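Local coordinates for methanol--corrinoid protein co-methyltransferase (Methanosarcina barkeri, PDB 2I2X), which transfers the methyl group of methanol to the cob(I)amide carried by its partner protein MtaC, a zinc-dependent step of methanogenesis from methanol, at residues A[299-305]-A[366-372]; A[374-378]-A[402-406]. All blocks are in the same frame, centred on the assembly; numbering follows the deposited sequence.

Contact 1 of 2, residues A[299-305]-A[366-372]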
ATOM      1  N   MET A 299       7.383   1.346  15.461  1.00  5.59           N
ATOM      2  CA  MET A 299       8.467   0.359  15.411  1.00  5.93           C
ATOM      3  C   MET A 299       8.521  -0.403  14.087  1.00  5.71           C
ATOM      4  O   MET A 299       8.677  -1.635  14.071  1.00  5.96           O
ATOM      5  CB  MET A 299       8.433  -0.606  16.626  1.00  7.28           C
ATOM      6  CG  MET A 299       7.094  -1.370  16.899  1.00  8.12           C
ATOM      7  SD  MET A 299       5.765  -0.287  17.496  1.00 14.00           S
ATOM      8  CE  MET A 299       5.183  -1.332  18.880  1.00 12.74           C
ATOM      9  N   GLY A 300       8.453   0.345  12.970  1.00  5.21           N
ATOM     10  CA  GLY A 300       8.249  -0.215  11.640  1.00  2.87           C
ATOM     11  C   GLY A 300       9.264  -1.273  11.248  1.00  2.94           C
ATOM     12  O   GLY A 300       8.885  -2.275  10.634  1.00  2.00           O
ATOM     13  N   ASN A 301      10.546  -1.031  11.579  1.00  2.63           N
ATOM     14  CA  ASN A 301      11.653  -1.900  11.186  1.00  2.51           C
ATOM     15  C   ASN A 301      12.065  -2.818  12.322  1.00  3.01           C
ATOM     16  O   ASN A 301      12.415  -3.972  12.108  1.00  3.34           O
ATOM     17  CB  ASN A 301      12.881  -1.093  10.768  1.00  3.20           C
ATOM     18  CG  ASN A 301      12.722  -0.367   9.431  1.00  4.76           C
ATOM     19  OD1 ASN A 301      12.932   0.841   9.342  1.00  6.09           O
ATOM     20  ND2 ASN A 301      12.395  -1.100   8.389  1.00  7.09           N
ATOM     21  N   LEU A 302      12.019  -2.317  13.549  1.00  3.44           N
ATOM     22  CA  LEU A 302      12.493  -3.085  14.667  1.00  3.66           C
ATOM     23  C   LEU A 302      11.814  -4.461  14.774  1.00  5.06           C
ATOM     24  O   LEU A 302      12.487  -5.445  15.103  1.00  5.53           O
ATOM     25  CB  LEU A 302      12.324  -2.293  15.949  1.00  3.85           C
ATOM     26  CG  LEU A 302      12.664  -2.968  17.285  1.00  3.01           C
ATOM     27  CD1 LEU A 302      13.092  -1.938  18.268  1.00  2.25           C
ATOM     28  CD2 LEU A 302      11.497  -3.791  17.810  1.00  2.00           C
ATOM     29  N   VAL A 303      10.513  -4.545  14.495  1.00  5.16           N
ATOM     30  CA  VAL A 303       9.789  -5.808  14.646  1.00  6.01           C
ATOM     31  C   VAL A 303      10.233  -6.927  13.681  1.00  6.75           C
ATOM     32  O   VAL A 303       9.797  -8.080  13.830  1.00  7.58           O
ATOM     33  CB  VAL A 303       8.249  -5.611  14.477  1.00  6.86           C
ATOM     34  CG1 VAL A 303       7.660  -4.927  15.719  1.00  5.84           C
ATOM     35  CG2 VAL A 303       7.931  -4.804  13.198  1.00  5.91           C
ATOM     36  N   MET A 304      11.070  -6.605  12.693  1.00  5.68           N
ATOM     37  CA  MET A 304      11.520  -7.612  11.733  1.00  5.91           C
ATOM     38  C   MET A 304      12.685  -8.384  12.342  1.00  5.81           C
ATOM     39  O   MET A 304      13.027  -9.497  11.888  1.00  6.06           O
ATOM     40  CB  MET A 304      11.993  -6.982  10.394  1.00  5.82           C
ATOM     41  CG  MET A 304      10.903  -6.447   9.446  1.00  6.55           C
ATOM     42  SD  MET A 304      11.395  -5.811   7.787  1.00  7.60           S
ATOM     43  CE  MET A 304      12.092  -4.288   8.350  1.00  6.26           C
ATOM     44  N   GLN A 305      13.274  -7.786  13.378  1.00  4.79           N
ATOM     45  CA  GLN A 305      14.566  -8.185  13.925  1.00  3.78           C
ATOM     46  C   GLN A 305      14.669  -9.704  14.112  1.00  3.77           C
ATOM     47  O   GLN A 305      15.736 -10.279  13.944  1.00  2.28           O
ATOM     48  CB  GLN A 305      14.794  -7.453  15.254  1.00  4.41           C
ATOM     49  CG  GLN A 305      13.846  -7.933  16.375  1.00  3.35           C
ATOM     50  CD  GLN A 305      13.753  -7.002  17.569  1.00  4.32           C
ATOM     51  OE1 GLN A 305      14.693  -6.293  17.920  1.00  2.96           O
ATOM     52  NE2 GLN A 305      12.606  -7.032  18.227  1.00  6.30           N
ATOM     53  N   GLN A 366       7.652   2.325  23.541  1.00  5.23           N
ATOM     54  CA  GLN A 366       7.007   1.100  23.025  1.00  5.91           C
ATOM     55  C   GLN A 366       7.963   0.287  22.153  1.00  6.05           C
ATOM     56  O   GLN A 366       7.863  -0.937  22.074  1.00  5.74           O
ATOM     57  CB  GLN A 366       5.746   1.430  22.233  1.00  5.69           C
ATOM     58  CG  GLN A 366       4.659   2.046  23.086  1.00  7.69           C
ATOM     59  CD  GLN A 366       3.413   2.383  22.291  1.00 10.15           C
ATOM     60  OE1 GLN A 366       2.548   1.526  22.079  1.00 10.70           O
ATOM     61  NE2 GLN A 366       3.291   3.643  21.886  1.00  6.79           N
ATOM     62  N   ALA A 367       8.911   0.967  21.517  1.00  5.99           N
ATOM     63  CA  ALA A 367       9.831   0.296  20.636  1.00  6.45           C
ATOM     64  C   ALA A 367      11.049  -0.156  21.444  1.00  7.53           C
ATOM     65  O   ALA A 367      11.493  -1.327  21.335  1.00  7.44           O
ATOM     66  CB  ALA A 367      10.214   1.209  19.508  1.00  5.65           C
ATOM     67  N   TYR A 368      11.566   0.762  22.266  1.00  7.37           N
ATOM     68  CA  TYR A 368      12.695   0.476  23.129  1.00  8.20           C
ATOM     69  C   TYR A 368      12.604  -0.880  23.854  1.00  8.97           C
ATOM     70  O   TYR A 368      13.558  -1.665  23.837  1.00  9.42           O
ATOM     71  CB  TYR A 368      12.879   1.604  24.160  1.00  8.35           C
ATOM     72  CG  TYR A 368      14.207   1.514  24.867  1.00  7.85           C
ATOM     73  CD1 TYR A 368      15.344   2.123  24.320  1.00  6.26           C
ATOM     74  CD2 TYR A 368      14.344   0.790  26.056  1.00  6.96           C
ATOM     75  CE1 TYR A 368      16.581   2.015  24.916  1.00  6.08           C
ATOM     76  CE2 TYR A 368      15.607   0.691  26.686  1.00  7.57           C
ATOM     77  CZ  TYR A 368      16.711   1.303  26.096  1.00  6.71           C
ATOM     78  OH  TYR A 368      17.941   1.231  26.678  1.00  6.69           O
ATOM     79  N   MET A 369      11.469  -1.141  24.503  1.00  9.54           N
ATOM     80  CA  MET A 369      11.255  -2.383  25.241  1.00  9.90           C
ATOM     81  C   MET A 369      11.211  -3.589  24.312  1.00 10.05           C
ATOM     82  O   MET A 369      11.614  -4.685  24.681  1.00 10.82           O
ATOM     83  CB  MET A 369       9.953  -2.295  26.046  1.00  9.70           C
ATOM     84  CG  MET A 369       9.689  -3.475  27.013  1.00 11.95           C
ATOM     85  SD  MET A 369       8.804  -4.883  26.259  1.00 17.44           S
ATOM     86  CE  MET A 369       7.121  -4.329  26.400  1.00 10.29           C
ATOM     87  N   LEU A 370      10.729  -3.395  23.098  1.00  9.75           N
ATOM     88  CA  LEU A 370      10.511  -4.517  22.210  1.00  9.46           C
ATOM     89  C   LEU A 370      11.781  -4.922  21.482  1.00  9.47           C
ATOM     90  O   LEU A 370      11.816  -5.974  20.836  1.00  9.28           O
ATOM     91  CB  LEU A 370       9.405  -4.169  21.218  1.00 10.07           C
ATOM     92  CG  LEU A 370       8.040  -4.856  21.357  1.00  9.32           C
ATOM     93  CD1 LEU A 370       7.851  -5.499  22.665  1.00 11.19           C
ATOM     94  CD2 LEU A 370       6.938  -3.929  21.035  1.00  7.12           C
ATOM     95  N   ALA A 371      12.824  -4.094  21.592  1.00  9.44           N
ATOM     96  CA  ALA A 371      14.159  -4.427  21.056  1.00  9.26           C
ATOM     97  C   ALA A 371      14.656  -5.779  21.622  1.00  8.88           C
ATOM     98  O   ALA A 371      14.575  -6.017  22.813  1.00  9.16           O
ATOM     99  CB  ALA A 371      15.135  -3.319  21.356  1.00  9.02           C
ATOM    100  N   TYR A 372      15.128  -6.667  20.753  1.00  8.17           N
ATOM    101  CA  TYR A 372      15.278  -8.073  21.102  1.00  6.99           C
ATOM    102  C   TYR A 372      16.121  -8.291  22.363  1.00  6.68           C
ATOM    103  O   TYR A 372      15.856  -9.235  23.106  1.00  7.52           O
ATOM    104  CB  TYR A 372      15.794  -8.910  19.911  1.00  6.58           C
ATOM    105  CG  TYR A 372      17.257  -8.668  19.599  1.00  6.98           C
ATOM    106  CD1 TYR A 372      17.643  -7.628  18.748  1.00  3.22           C
ATOM    107  CD2 TYR A 372      18.269  -9.456  20.204  1.00  5.77           C
ATOM    108  CE1 TYR A 372      19.001  -7.386  18.489  1.00  4.43           C
ATOM    109  CE2 TYR A 372      19.626  -9.214  19.960  1.00  5.47           C
ATOM    110  CZ  TYR A 372      19.991  -8.181  19.100  1.00  6.39           C
ATOM    111  OH  TYR A 372      21.337  -7.927  18.855  1.00  5.53           O
TER

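Contact 2 of 2, residues A[374-378]-A[402-406]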
ATOM      1  N   ASN A 374      16.170  -6.248  25.050  1.00  6.44           N
ATOM      2  CA  ASN A 374      15.225  -5.900  26.105  1.00  7.61           C
ATOM      3  C   ASN A 374      14.049  -6.882  26.184  1.00  8.69           C
ATOM      4  O   ASN A 374      13.588  -7.241  27.282  1.00  9.36           O
ATOM      5  CB  ASN A 374      14.741  -4.462  25.939  1.00  6.48           C
ATOM      6  CG  ASN A 374      15.860  -3.464  26.148  1.00  7.69           C
ATOM      7  OD1 ASN A 374      16.694  -3.671  27.031  1.00  5.15           O
ATOM      8  ND2 ASN A 374      15.906  -2.378  25.331  1.00  5.18           N
ATOM      9  N   ALA A 375      13.559  -7.307  25.029  1.00  9.00           N
ATOM     10  CA  ALA A 375      12.508  -8.303  25.006  1.00  9.78           C
ATOM     11  C   ALA A 375      12.963  -9.577  25.762  1.00 10.06           C
ATOM     12  O   ALA A 375      12.188 -10.163  26.539  1.00 10.67           O
ATOM     13  CB  ALA A 375      12.111  -8.613  23.578  1.00  8.82           C
ATOM     14  N   TYR A 376      14.215  -9.975  25.542  1.00  9.76           N
ATOM     15  CA  TYR A 376      14.796 -11.164  26.160  1.00  9.55           C
ATOM     16  C   TYR A 376      14.817 -10.981  27.683  1.00  9.58           C
ATOM     17  O   TYR A 376      14.460 -11.886  28.438  1.00 10.06           O
ATOM     18  CB  TYR A 376      16.221 -11.409  25.627  1.00  8.66           C
ATOM     19  CG  TYR A 376      16.862 -12.665  26.157  1.00  7.40           C
ATOM     20  CD1 TYR A 376      17.631 -12.654  27.344  1.00  7.19           C
ATOM     21  CD2 TYR A 376      16.685 -13.880  25.489  1.00  4.99           C
ATOM     22  CE1 TYR A 376      18.200 -13.856  27.853  1.00  6.42           C
ATOM     23  CE2 TYR A 376      17.251 -15.069  25.958  1.00  4.54           C
ATOM     24  CZ  TYR A 376      17.996 -15.072  27.136  1.00  6.62           C
ATOM     25  OH  TYR A 376      18.523 -16.281  27.556  1.00  5.91           O
ATOM     26  N   ARG A 377      15.234  -9.802  28.115  1.00  9.34           N
ATOM     27  CA  ARG A 377      15.310  -9.469  29.532  1.00  9.61           C
ATOM     28  C   ARG A 377      13.911  -9.575  30.177  1.00  9.95           C
ATOM     29  O   ARG A 377      13.765 -10.168  31.257  1.00 10.08           O
ATOM     30  CB  ARG A 377      15.930  -8.081  29.705  1.00  8.92           C
ATOM     31  CG  ARG A 377      16.022  -7.568  31.110  1.00  9.43           C
ATOM     32  CD  ARG A 377      16.661  -6.179  31.173  1.00 11.65           C
ATOM     33  NE  ARG A 377      16.433  -5.505  32.459  1.00 13.53           N
ATOM     34  CZ  ARG A 377      16.948  -4.313  32.802  1.00 15.17           C
ATOM     35  NH1 ARG A 377      17.723  -3.632  31.962  1.00 13.86           N
ATOM     36  NH2 ARG A 377      16.669  -3.783  33.991  1.00 15.21           N
ATOM     37  N   VAL A 378      12.890  -9.049  29.499  1.00  9.71           N
ATOM     38  CA  VAL A 378      11.526  -9.164  29.985  1.00 10.02           C
ATOM     39  C   VAL A 378      11.138 -10.621  30.011  1.00 10.33           C
ATOM     40  O   VAL A 378      10.543 -11.072  30.962  1.00 10.20           O
ATOM     41  CB  VAL A 378      10.528  -8.353  29.152  1.00 10.46           C
ATOM     42  CG1 VAL A 378       9.077  -8.708  29.533  1.00  9.51           C
ATOM     43  CG2 VAL A 378      10.791  -6.856  29.321  1.00  9.89           C
ATOM     44  N   ASN A 402      11.811  -0.728  34.678  1.00 10.18           N
ATOM     45  CA  ASN A 402      13.268  -0.667  34.836  1.00 10.57           C
ATOM     46  C   ASN A 402      13.972  -0.412  33.519  1.00 10.48           C
ATOM     47  O   ASN A 402      14.860   0.447  33.433  1.00 10.09           O
ATOM     48  CB  ASN A 402      13.814  -1.943  35.475  1.00 10.48           C
ATOM     49  CG  ASN A 402      13.344  -2.119  36.922  1.00 12.52           C
ATOM     50  OD1 ASN A 402      13.009  -1.138  37.619  1.00 11.84           O
ATOM     51  ND2 ASN A 402      13.318  -3.372  37.378  1.00 11.83           N
ATOM     52  N   ILE A 403      13.547  -1.150  32.495  1.00 10.40           N
ATOM     53  CA  ILE A 403      14.131  -1.048  31.181  1.00 10.44           C
ATOM     54  C   ILE A 403      13.981   0.346  30.593  1.00 10.52           C
ATOM     55  O   ILE A 403      14.982   0.926  30.170  1.00  9.84           O
ATOM     56  CB  ILE A 403      13.606  -2.136  30.224  1.00 10.76           C
ATOM     57  CG1 ILE A 403      14.208  -3.480  30.645  1.00  9.64           C
ATOM     58  CG2 ILE A 403      13.983  -1.777  28.759  1.00  8.96           C
ATOM     59  CD1 ILE A 403      13.475  -4.663  30.150  1.00 11.34           C
ATOM     60  N   ILE A 404      12.758   0.889  30.608  1.00 11.14           N
ATOM     61  CA  ILE A 404      12.506   2.244  30.073  1.00 12.05           C
ATOM     62  C   ILE A 404      13.313   3.286  30.865  1.00 13.14           C
ATOM     63  O   ILE A 404      13.865   4.217  30.290  1.00 14.01           O
ATOM     64  CB  ILE A 404      10.987   2.627  30.080  1.00 11.91           C
ATOM     65  CG1 ILE A 404      10.120   1.633  29.301  1.00 11.46           C
ATOM     66  CG2 ILE A 404      10.767   4.081  29.606  1.00 12.35           C
ATOM     67  CD1 ILE A 404      10.621   1.315  27.883  1.00 10.41           C
ATOM     68  N   GLU A 405      13.398   3.111  32.177  1.00 13.94           N
ATOM     69  CA  GLU A 405      14.161   4.016  33.030  1.00 15.52           C
ATOM     70  C   GLU A 405      15.630   4.036  32.664  1.00 15.55           C
ATOM     71  O   GLU A 405      16.239   5.115  32.614  1.00 15.62           O
ATOM     72  CB  GLU A 405      14.004   3.655  34.526  1.00 15.58           C
ATOM     73  CG  GLU A 405      12.889   4.385  35.209  1.00 18.17           C
ATOM     74  CD  GLU A 405      12.449   3.795  36.573  1.00 24.85           C
ATOM     75  OE1 GLU A 405      11.323   4.132  36.995  1.00 29.69           O
ATOM     76  OE2 GLU A 405      13.175   3.024  37.235  1.00 26.07           O
ATOM     77  N   GLU A 406      16.209   2.855  32.431  1.00 15.54           N
ATOM     78  CA  GLU A 406      17.619   2.796  32.058  1.00 16.35           C
ATOM     79  C   GLU A 406      17.770   3.471  30.702  1.00 16.37           C
ATOM     80  O   GLU A 406      18.693   4.265  30.498  1.00 17.03           O
ATOM     81  CB  GLU A 406      18.155   1.361  32.023  1.00 16.13           C
ATOM     82  CG  GLU A 406      18.257   0.727  33.401  1.00 18.70           C
ATOM     83  CD  GLU A 406      18.451  -0.794  33.346  1.00 22.62           C
ATOM     84  OE1 GLU A 406      19.030  -1.305  32.333  1.00 23.86           O
ATOM     85  OE2 GLU A 406      18.029  -1.467  34.321  1.00 20.88           O
TER

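Contact 1 of 2, residues A[299-305]-A[366-372]
Gln-305 bridges to the turn at Leu-370 to Tyr-372 with both halves of its side-chain amide. Its chain leaves the backbone with CG set between N and the carbonyl carbon (chi1 69°) and then runs extended, which carries the amide across to the other segment. Beyond CB, CG only approaches Tyr-372 CB, at 4.2 Å, and CD comes closer, 3.6 Å from the same atom. At the tip NE2 donates to Leu-370 O over 2.9 Å; the acceptor lies close to the amide plane and the N-H points fairly straight at it (157°). OE1 accepts from Tyr-372 N, also at 2.9 Å, but more bent (141°), and this donor stands above the carbonyl plane of the amide. With one bond on each end, the amide is fixed in rotation.

Ala-371 is the N-cap of helix 372-383, and Gln-305 OE1 therefore takes up an N-H of the first turn of that helix. In the TIM-barrel chain, residues 299-305 belong to the loop between the parallel strands 285-287 and 309-311, here joined to the helical region that follows the barrel strands. OE1 also sits in plane at the edge of the Tyr-372 ring, 3.3 Å from CD1; the hydroxyl of that tyrosine is hydrogen-bonded to Asp-354.

Leu-302 abuts the turn with both methyls. CD1 rests against the carbonyl oxygen of Ala-367 at 3.5 Å and makes apolar contact with Ala-371 CB, while CD2 lies 4.0 Å from Leu-370 CB. Apolar packing continues at Met-299, which meets Ala-367 CB through its own CB, and its bent chain brings CE 3.8 Å from Leu-370 CD2.

Contact 2 of 2, residues A[374-378]-A[402-406]
The guanidinium of Arg-377 grips the carboxylate of Glu-406 in a bidentate, end-on salt bridge, NH1 to OE1 and NH2 to OE2, each at 2.7 Å and nearly straight (164°). Both oxygens lie practically in the guanidinium plane, yet the nitrogens approach from above the carboxylate plane, because the two flat groups are turned 33° apart. A second acid, Glu-399, pairs with NE, so carboxylates on helix 389-409 engage all three guanidinium nitrogens and would be expected to stabilise the positive charge.

The segments are turns of helices 372-383 and 389-409, packed as a near-antiparallel pair: their local axes approach to 11.4 Å with 147° between N-to-C directions, consistent with the helix bundle that accompanies the TIM barrel. Ile-403 fills much of that gap. Its CG1 lies over one face of the guanidinium, 3.5 Å from Arg-377 NE, and CD1 continues to Val-378 CG2 at 3.6 Å. CG2, anti to the backbone N, is directed instead to the amide of Asn-374, 3.6 Å from its CG; the ND2 there is held by Tyr-368 O. The extended Arg-377 chain passes Ile-403 in the opposite sense and brings its charged end to Glu-406, at the more exposed border.

Contacts 1 and 2 follow one another in the chain, with centres 12 Å apart, and share a seam where helix 365-368 gives way to helix 372-383. Asn-374 ND2 of contact 2 lies 2.9 Å from Tyr-368 O of contact 1, a probable hydrogen bond, and Tyr-368 CE2 packs 3.5 Å from Ile-403 O. Contact 1 is the inner one: its centre is about 14 Å from the centre of the chain, that of contact 2 about 20 Å. The side chain of Met-299 is about 10 Å from that of the zinc ligand Cys-269, and that of Gln-366 about 12 Å from a bound 5-hydroxybenzimidazolylcobamide, whereas contact 2 lies away from the known sites.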